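Local coordinates for protein zinc chaperone AztD (Citrobacter koseri, PDB 6CMK) that acts as a periplasmic zinc chaperone, handing one zinc ion directly to the solute-binding protein AztC of the AztABCD transport system, at residues 203-206 against 207-211. Residues are numbered along the deposited sequence; the frame is centred on the assembly and turned at random.
Sequences GKKV and GDDAL
K205 reaches past the corner at G207 to D209, four residues on, an example of a salt bridge spanning a corner between two short strands. With CG anti to the backbone N (chi1 173°) and the rest of the chain extended, the lysine runs alongside the turn, its CE 3.2 Å from G207 O, and meets the aspartate side chain at about a right angle. NZ then forms a salt bridge with D209 OD1 at 3.1 Å, weak as a hydrogen bond; that oxygen has its stronger partner in R197 NE, a salt bridge from strand 195-200, to which the lysine is added. A water accepts from both K205 NZ and D209 N, each at 2.8 Å, adding a second link. Strands 205-206 and 208-211 both pair antiparallel with strand 195-200, at the outer edge of one blade of the beta propeller, far from the zinc sites. V206 bonds through its backbone to V198 and A210 to A196, on either side of the break. From V206 a different water spans the corner, donating to V206 O (2.5 Å) and D208 O (2.7 Å), while the chain passes through G207 at positive phi (74°), which favours glycine; a CB there would clash with V206 O.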
ATOM      1  N   GLY B 203      19.160  -9.655  21.834  1.00 25.91           N
ATOM      2  CA  GLY B 203      18.367 -10.288  22.864  1.00 26.43           C
ATOM      3  C   GLY B 203      18.309  -9.574  24.198  1.00 25.58           C
ATOM      4  O   GLY B 203      17.685 -10.102  25.129  1.00 26.86           O
ATOM      5  N   LYS B 204      18.947  -8.412  24.347  1.00 23.65           N
ATOM      6  CA  LYS B 204      19.023  -7.491  25.475  1.00 26.34           C
ATOM      7  C   LYS B 204      17.646  -6.887  25.720  1.00 25.92           C
ATOM      8  O   LYS B 204      17.030  -6.333  24.805  1.00 25.48           O
ATOM      9  CB  LYS B 204      20.036  -6.385  25.199  1.00 25.92           C
ATOM     10  CG  LYS B 204      21.146  -6.209  26.214  1.00 45.79           C
ATOM     11  CD  LYS B 204      22.066  -5.058  25.807  1.00 50.02           C
ATOM     12  CE  LYS B 204      23.025  -5.437  24.671  1.00 61.85           C
ATOM     13  NZ  LYS B 204      22.452  -5.373  23.285  1.00 56.04           N
ATOM     14  N   LYS B 205      17.156  -7.020  26.948  1.00 25.22           N
ATOM     15  CA  LYS B 205      15.888  -6.417  27.327  1.00 22.91           C
ATOM     16  C   LYS B 205      15.966  -4.899  27.213  1.00 19.17           C
ATOM     17  O   LYS B 205      16.982  -4.281  27.541  1.00 21.24           O
ATOM     18  CB  LYS B 205      15.539  -6.843  28.756  1.00 26.29           C
ATOM     19  CG  LYS B 205      14.326  -6.177  29.382  1.00 31.03           C
ATOM     20  CD  LYS B 205      14.053  -6.786  30.761  1.00 33.70           C
ATOM     21  CE  LYS B 205      13.081  -5.952  31.589  1.00 31.75           C
ATOM     22  NZ  LYS B 205      12.655  -6.637  32.845  1.00 49.52           N
ATOM     23  N   VAL B 206      14.887  -4.296  26.723  1.00 19.83           N
ATOM     24  CA  VAL B 206      14.784  -2.846  26.598  1.00 28.16           C
ATOM     25  C   VAL B 206      13.593  -2.395  27.426  1.00 24.55           C
ATOM     26  O   VAL B 206      12.458  -2.816  27.167  1.00 25.30           O
ATOM     27  CB  VAL B 206      14.622  -2.405  25.133  1.00 23.58           C
ATOM     28  CG1 VAL B 206      14.436  -0.891  25.049  1.00 25.75           C
ATOM     29  CG2 VAL B 206      15.814  -2.858  24.304  1.00 27.80           C
ATOM     30  N   GLY B 207      13.845  -1.534  28.409  1.00 24.26           N
ATOM     31  CA  GLY B 207      12.752  -0.970  29.175  1.00 27.37           C
ATOM     32  C   GLY B 207      12.150  -1.985  30.134  1.00 27.44           C
ATOM     33  O   GLY B 207      12.832  -2.866  30.664  1.00 30.77           O
ATOM     34  N   ASP B 208      10.842  -1.861  30.350  1.00 24.56           N
ATOM     35  CA  ASP B 208      10.140  -2.648  31.353  1.00 30.53           C
ATOM     36  C   ASP B 208       9.306  -3.750  30.711  1.00 36.26           C
ATOM     37  O   ASP B 208       8.787  -3.604  29.601  1.00 29.70           O
ATOM     38  CB  ASP B 208       9.224  -1.766  32.202  1.00 36.11           C
ATOM     39  CG  ASP B 208       9.994  -0.770  33.041  1.00 51.21           C
ATOM     40  OD1 ASP B 208      11.160  -1.057  33.382  1.00 51.10           O
ATOM     41  OD2 ASP B 208       9.429   0.295  33.362  1.00 60.18           O
ATOM     42  N   ASP B 209       9.180  -4.857  31.439  1.00 33.00           N
ATOM     43  CA  ASP B 209       8.275  -5.923  31.034  1.00 28.95           C
ATOM     44  C   ASP B 209       6.836  -5.426  31.027  1.00 27.51           C
ATOM     45  O   ASP B 209       6.397  -4.724  31.939  1.00 28.21           O
ATOM     46  CB  ASP B 209       8.400  -7.117  31.985  1.00 28.18           C
ATOM     47  CG  ASP B 209       9.707  -7.858  31.824  1.00 32.39           C
ATOM     48  OD1 ASP B 209      10.428  -7.589  30.844  1.00 31.88           O
ATOM     49  OD2 ASP B 209      10.015  -8.713  32.685  1.00 28.53           O
ATOM     50  N   ALA B 210       6.099  -5.805  29.992  1.00 24.17           N
ATOM     51  CA  ALA B 210       4.663  -5.573  29.933  1.00 20.10           C
ATOM     52  C   ALA B 210       3.960  -6.845  30.389  1.00 22.59           C
ATOM     53  O   ALA B 210       3.851  -7.806  29.619  1.00 28.32           O
ATOM     54  CB  ALA B 210       4.238  -5.185  28.521  1.00 24.86           C
ATOM     55  N   LEU B 211       3.465  -6.842  31.627  1.00 22.92           N
ATOM     56  CA  LEU B 211       2.767  -8.008  32.151  1.00 25.31           C
ATOM     57  C   LEU B 211       1.404  -8.158  31.489  1.00 32.70           C
ATOM     58  O   LEU B 211       0.676  -7.181  31.286  1.00 28.31           O
ATOM     59  CB  LEU B 211       2.604  -7.910  33.670  1.00 29.73           C
ATOM     60  CG  LEU B 211       3.607  -8.693  34.523  1.00 47.37           C
ATOM     61  CD1 LEU B 211       5.019  -8.237  34.253  1.00 36.25           C
ATOM     62  CD2 LEU B 211       3.293  -8.542  35.999  1.00 55.30           C
TER
HETATM   63  O   HOH W   1      10.544  -5.059  33.895  1.00 30.71           O
HETATM   64  O   HOH W   2      10.123  -3.803  27.306  1.00 28.59           O